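Local coordinates for penicillin binding protein 2X (Streptococcus thermophilus, PDB 5U47) that probably cross-links peptidoglycan strands as a transpeptidase of the septal cell-wall machinery and binds penicillin, at residues Thr484-Gly498 with Asn555-Glu567. The protein carries 1 engineered substitution. Sequence-based numbering, arbitrary orientation.
Sequences TLYNKSEGSPIIQVG and NNFFATVVNPVLE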
loop_
_atom_site.group_PDB
_atom_site.type_symbol
_atom_site.label_atom_id
_atom_site.label_comp_id
_atom_site.label_asym_id
_atom_site.label_seq_id
_atom_site.Cartn_x
_atom_site.Cartn_y
_atom_site.Cartn_z
ATOM N N THR A 484 -19.730 -12.029 -20.184
ATOM C CA THR A 484 -18.793 -11.099 -20.807
ATOM C C THR A 484 -17.355 -11.588 -20.733
ATOM O O THR A 484 -16.500 -11.082 -21.449
ATOM C CB THR A 484 -18.851 -9.714 -20.147
ATOM O OG1 THR A 484 -18.647 -9.854 -18.733
ATOM C CG2 THR A 484 -20.195 -9.068 -20.417
ATOM N N LEU A 485 -17.093 -12.561 -19.867
ATOM C CA LEU A 485 -15.752 -13.113 -19.718
ATOM C C LEU A 485 -15.638 -14.568 -20.171
ATOM O O LEU A 485 -14.750 -15.297 -19.715
ATOM C CB LEU A 485 -15.229 -12.902 -18.282
ATOM C CG LEU A 485 -14.962 -11.439 -17.908
ATOM C CD1 LEU A 485 -14.486 -11.331 -16.473
ATOM C CD2 LEU A 485 -13.943 -10.795 -18.844
ATOM N N TYR A 486 -16.521 -14.974 -21.093
ATOM C CA TYR A 486 -16.466 -16.302 -21.720
ATOM C C TYR A 486 -15.763 -16.110 -23.061
ATOM O O TYR A 486 -16.040 -15.144 -23.769
ATOM C CB TYR A 486 -17.864 -16.863 -21.939
ATOM C CG TYR A 486 -17.909 -18.255 -22.537
ATOM C CD1 TYR A 486 -17.777 -19.392 -21.736
ATOM C CD2 TYR A 486 -18.122 -18.441 -23.898
ATOM C CE1 TYR A 486 -17.842 -20.674 -22.282
ATOM C CE2 TYR A 486 -18.187 -19.715 -24.449
ATOM C CZ TYR A 486 -18.049 -20.825 -23.635
ATOM O OH TYR A 486 -18.121 -22.090 -24.181
ATOM N N ASN A 487 -14.839 -17.004 -23.402
ATOM C CA ASN A 487 -14.107 -16.883 -24.661
ATOM C C ASN A 487 -14.801 -17.747 -25.711
ATOM O O ASN A 487 -14.563 -18.951 -25.796
ATOM C CB ASN A 487 -12.646 -17.291 -24.493
ATOM C CG ASN A 487 -11.822 -17.069 -25.760
ATOM O OD1 ASN A 487 -12.364 -16.890 -26.846
ATOM N ND2 ASN A 487 -10.508 -17.095 -25.616
ATOM N N LYS A 488 -15.651 -17.118 -26.505
ATOM C CA LYS A 488 -16.426 -17.851 -27.520
ATOM C C LYS A 488 -15.560 -18.560 -28.553
ATOM O O LYS A 488 -15.923 -19.630 -29.014
ATOM C CB LYS A 488 -17.454 -16.929 -28.183
ATOM C CG LYS A 488 -18.427 -16.378 -27.154
ATOM C CD LYS A 488 -19.573 -15.567 -27.727
ATOM C CE LYS A 488 -20.367 -15.013 -26.556
ATOM N NZ LYS A 488 -21.625 -14.310 -26.910
ATOM N N SER A 489 -14.408 -17.971 -28.877
ATOM C CA SER A 489 -13.464 -18.563 -29.829
ATOM C C SER A 489 -12.832 -19.860 -29.329
ATOM O O SER A 489 -12.447 -20.686 -30.145
ATOM C CB SER A 489 -12.344 -17.576 -30.184
ATOM O OG SER A 489 -12.860 -16.431 -30.837
ATOM N N GLU A 490 -12.705 -20.032 -28.013
ATOM C CA GLU A 490 -12.117 -21.261 -27.444
ATOM C C GLU A 490 -13.140 -22.166 -26.764
ATOM O O GLU A 490 -12.811 -23.292 -26.382
ATOM C CB GLU A 490 -10.984 -20.933 -26.453
ATOM C CG GLU A 490 -9.779 -20.245 -27.085
ATOM C CD GLU A 490 -9.099 -21.083 -28.165
ATOM O OE1 GLU A 490 -9.238 -22.333 -28.169
ATOM O OE2 GLU A 490 -8.414 -20.490 -29.027
ATOM N N GLY A 491 -14.376 -21.694 -26.630
ATOM C CA GLY A 491 -15.412 -22.470 -25.971
ATOM C C GLY A 491 -15.121 -22.670 -24.496
ATOM O O GLY A 491 -15.374 -23.740 -23.953
ATOM N N SER A 492 -14.590 -21.643 -23.839
ATOM C CA SER A 492 -14.259 -21.752 -22.411
ATOM C C SER A 492 -14.114 -20.382 -21.762
ATOM O O SER A 492 -14.054 -19.376 -22.462
ATOM C CB SER A 492 -12.957 -22.548 -22.228
ATOM O OG SER A 492 -11.877 -21.887 -22.857
ATOM N N PRO A 493 -14.080 -20.333 -20.416
ATOM C CA PRO A 493 -13.886 -19.032 -19.769
ATOM C C PRO A 493 -12.524 -18.407 -20.073
ATOM O O PRO A 493 -11.528 -19.124 -20.248
ATOM C CB PRO A 493 -13.966 -19.358 -18.276
ATOM C CG PRO A 493 -14.747 -20.627 -18.208
ATOM C CD PRO A 493 -14.358 -21.392 -19.433
ATOM N N ILE A 494 -12.494 -17.083 -20.145
ATOM C CA ILE A 494 -11.238 -16.361 -20.327
ATOM C C ILE A 494 -10.339 -16.608 -19.121
ATOM O O ILE A 494 -9.157 -16.941 -19.276
ATOM C CB ILE A 494 -11.473 -14.847 -20.483
ATOM C CG1 ILE A 494 -12.175 -14.573 -21.819
ATOM C CG2 ILE A 494 -10.155 -14.076 -20.393
ATOM C CD1 ILE A 494 -12.575 -13.119 -22.017
ATOM N N ILE A 495 -10.903 -16.438 -17.930
ATOM C CA ILE A 495 -10.139 -16.612 -16.699
ATOM C C ILE A 495 -10.266 -18.039 -16.168
ATOM O O ILE A 495 -11.349 -18.500 -15.827
ATOM C CB ILE A 495 -10.509 -15.550 -15.649
ATOM C CG1 ILE A 495 -10.114 -14.170 -16.201
ATOM C CG2 ILE A 495 -9.751 -15.809 -14.343
ATOM C CD1 ILE A 495 -10.467 -12.998 -15.316
ATOM N N GLN A 496 -9.124 -18.723 -16.126
ATOM C CA GLN A 496 -9.046 -20.085 -15.653
ATOM C C GLN A 496 -7.893 -20.211 -14.666
ATOM O O GLN A 496 -6.853 -19.578 -14.846
ATOM C CB GLN A 496 -8.834 -21.043 -16.837
ATOM C CG GLN A 496 -9.988 -21.069 -17.832
ATOM C CD GLN A 496 -9.766 -22.029 -18.982
ATOM O OE1 GLN A 496 -9.084 -23.043 -18.835
ATOM N NE2 GLN A 496 -10.360 -21.731 -20.124
ATOM N N VAL A 497 -8.105 -20.998 -13.612
ATOM C CA VAL A 497 -7.085 -21.271 -12.596
ATOM C C VAL A 497 -7.168 -22.775 -12.315
ATOM O O VAL A 497 -8.038 -23.237 -11.566
ATOM C CB VAL A 497 -7.318 -20.433 -11.325
ATOM C CG1 VAL A 497 -6.194 -20.662 -10.328
ATOM C CG2 VAL A 497 -7.403 -18.950 -11.672
ATOM N N GLY A 498 -6.290 -23.547 -12.964
ATOM C CA GLY A 498 -6.354 -25.011 -12.868
ATOM C C GLY A 498 -7.760 -25.445 -13.284
ATOM O O GLY A 498 -8.269 -24.991 -14.309
ATOM N N ASN A 555 -11.241 -8.565 -24.121
ATOM C CA ASN A 555 -11.316 -9.136 -22.768
ATOM C C ASN A 555 -10.369 -10.312 -22.550
ATOM O O ASN A 555 -9.932 -10.545 -21.433
ATOM C CB ASN A 555 -12.753 -9.494 -22.382
ATOM C CG ASN A 555 -13.566 -8.276 -21.972
ATOM O OD1 ASN A 555 -13.016 -7.262 -21.539
ATOM N ND2 ASN A 555 -14.882 -8.382 -22.072
ATOM N N ASN A 556 -10.033 -11.020 -23.626
ATOM C CA ASN A 556 -9.100 -12.136 -23.572
ATOM C C ASN A 556 -7.736 -11.730 -23.026
ATOM O O ASN A 556 -6.990 -12.588 -22.533
ATOM C CB ASN A 556 -8.906 -12.745 -24.970
ATOM C CG ASN A 556 -10.181 -13.372 -25.522
ATOM O OD1 ASN A 556 -11.110 -13.663 -24.776
ATOM N ND2 ASN A 556 -10.229 -13.573 -26.840
ATOM N N PHE A 557 -7.397 -10.441 -23.114
ATOM C CA PHE A 557 -6.104 -9.992 -22.601
ATOM C C PHE A 557 -5.969 -10.173 -21.102
ATOM O O PHE A 557 -4.848 -10.281 -20.616
ATOM C CB PHE A 557 -5.778 -8.534 -22.947
ATOM C CG PHE A 557 -5.609 -8.258 -24.425
ATOM C CD1 PHE A 557 -5.119 -9.218 -25.296
ATOM C CD2 PHE A 557 -5.845 -6.981 -24.916
ATOM C CE1 PHE A 557 -4.949 -8.934 -26.643
ATOM C CE2 PHE A 557 -5.662 -6.688 -26.266
ATOM C CZ PHE A 557 -5.215 -7.666 -27.129
ATOM N N PHE A 558 -7.085 -10.208 -20.371
ATOM C CA PHE A 558 -6.999 -10.415 -18.925
ATOM C C PHE A 558 -6.375 -11.759 -18.567
ATOM O O PHE A 558 -5.789 -11.900 -17.492
ATOM C CB PHE A 558 -8.358 -10.285 -18.234
ATOM C CG PHE A 558 -8.860 -8.880 -18.111
ATOM C CD1 PHE A 558 -8.062 -7.885 -17.564
ATOM C CD2 PHE A 558 -10.165 -8.566 -18.461
ATOM C CE1 PHE A 558 -8.532 -6.588 -17.422
ATOM C CE2 PHE A 558 -10.656 -7.271 -18.301
ATOM C CZ PHE A 558 -9.839 -6.279 -17.784
ATOM N N ALA A 559 -6.490 -12.735 -19.465
ATOM C CA ALA A 559 -5.914 -14.058 -19.228
ATOM C C ALA A 559 -4.395 -13.988 -19.118
ATOM O O ALA A 559 -3.784 -14.823 -18.472
ATOM C CB ALA A 559 -6.307 -15.015 -20.316
ATOM N N THR A 560 -3.799 -12.999 -19.779
ATOM C CA THR A 560 -2.366 -12.797 -19.746
ATOM C C THR A 560 -1.845 -12.522 -18.331
ATOM O O THR A 560 -0.768 -12.979 -17.956
ATOM C CB THR A 560 -1.976 -11.611 -20.671
ATOM O OG1 THR A 560 -2.419 -11.890 -22.005
ATOM C CG2 THR A 560 -0.473 -11.377 -20.672
ATOM N N VAL A 561 -2.632 -11.818 -17.535
ATOM C CA VAL A 561 -2.187 -11.409 -16.207
ATOM C C VAL A 561 -2.894 -12.164 -15.069
ATOM O O VAL A 561 -2.234 -12.624 -14.154
ATOM C CB VAL A 561 -2.237 -9.857 -16.072
ATOM C CG1 VAL A 561 -3.640 -9.319 -16.214
ATOM C CG2 VAL A 561 -1.642 -9.409 -14.752
ATOM N N VAL A 562 -4.204 -12.363 -15.150
ATOM C CA VAL A 562 -4.919 -13.029 -14.073
ATOM C C VAL A 562 -4.611 -14.533 -13.962
ATOM O O VAL A 562 -4.211 -14.997 -12.898
ATOM C CB VAL A 562 -6.445 -12.815 -14.183
ATOM C CG1 VAL A 562 -7.178 -13.488 -13.023
ATOM C CG2 VAL A 562 -6.768 -11.332 -14.222
ATOM N N ASN A 563 -4.741 -15.269 -15.058
ATOM C CA ASN A 563 -4.587 -16.738 -15.018
ATOM C C ASN A 563 -3.265 -17.237 -14.434
ATOM O O ASN A 563 -3.280 -18.003 -13.474
ATOM C CB ASN A 563 -4.834 -17.401 -16.418
ATOM C CG ASN A 563 -6.210 -17.086 -16.994
ATOM O OD1 ASN A 563 -6.828 -16.100 -16.629
ATOM N ND2 ASN A 563 -6.682 -17.922 -17.915
ATOM N N PRO A 564 -2.123 -16.818 -15.008
ATOM C CA PRO A 564 -0.874 -17.365 -14.472
ATOM C C PRO A 564 -0.529 -16.879 -13.058
ATOM O O PRO A 564 0.081 -17.618 -12.294
ATOM C CB PRO A 564 0.168 -16.956 -15.511
ATOM C CG PRO A 564 -0.424 -15.818 -16.256
ATOM C CD PRO A 564 -1.899 -15.919 -16.156
ATOM N N VAL A 565 -0.928 -15.663 -12.704
ATOM C CA VAL A 565 -0.621 -15.120 -11.372
ATOM C C VAL A 565 -1.427 -15.847 -10.311
ATOM O O VAL A 565 -0.862 -16.287 -9.307
ATOM C CB VAL A 565 -0.826 -13.595 -11.328
ATOM C CG1 VAL A 565 -0.660 -13.056 -9.883
ATOM C CG2 VAL A 565 0.179 -12.938 -12.270
ATOM N N LEU A 566 -2.730 -16.019 -10.526
ATOM C CA LEU A 566 -3.540 -16.789 -9.568
ATOM C C LEU A 566 -3.132 -18.256 -9.493
ATOM O O LEU A 566 -3.214 -18.856 -8.419
ATOM C CB LEU A 566 -5.042 -16.666 -9.850
ATOM C CG LEU A 566 -5.628 -15.312 -9.511
ATOM C CD1 LEU A 566 -7.105 -15.298 -9.804
ATOM C CD2 LEU A 566 -5.377 -14.951 -8.047
ATOM N N GLU A 567 -2.706 -18.841 -10.615
ATOM C CA GLU A 567 -2.220 -20.222 -10.600
ATOM C C GLU A 567 -0.914 -20.298 -9.799
ATOM O O GLU A 567 -0.701 -21.246 -9.040
ATOM C CB GLU A 567 -2.045 -20.800 -12.013
ATOM C CG GLU A 567 -3.374 -21.214 -12.627
ATOM C CD GLU A 567 -3.254 -21.868 -13.984
ATOM O OE1 GLU A 567 -2.194 -21.739 -14.645
ATOM O OE2 GLU A 567 -4.233 -22.531 -14.385
#
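The backbone N of G498 gives the shortest polar bond of this contact, 2.7 Å to E567 OE2 and nearly straight at 173°, received on the carboxylate's anti lone pair. A glutamate suits the place because its extended chain carries the acid from the helix to the backbone of the extended loop at G498, its CG passing V497 CG1 on the way; the positive phi of G498 is one that glycine takes readily. One turn earlier, N563 ND2 donates to I494 O (3.0 Å), the carbonyl oxygen lying close to the amide plane. With CG anti to its own carbonyl carbon (chi1 -57°), the N563 amide is laid across the backbone of I494-Q496, and a short amide serves where the helix runs so near. A559 lies at the same approach: its side chain is a lone methyl, CB, 3.6 Å from I494 O, which suits so close an approach of helix and loop. At the far end I494 CD1 presses on N555 CB at 3.6 Å, while N555 ND2 makes a weak bond to T484 O. On the side toward the sheet the contact is apolar: I495 CG2 meets V562 CG1 at 3.7 Å, and V497 CG2 rests on L566 CB. The contact lies within the transpeptidase domain, where helix 558-572 packs on the five-stranded antiparallel sheet: V562 reaches strand 541-548, L485, I495 and F558 share V530 of strand 526-534, and helix 224-241 flanks T560 and P564.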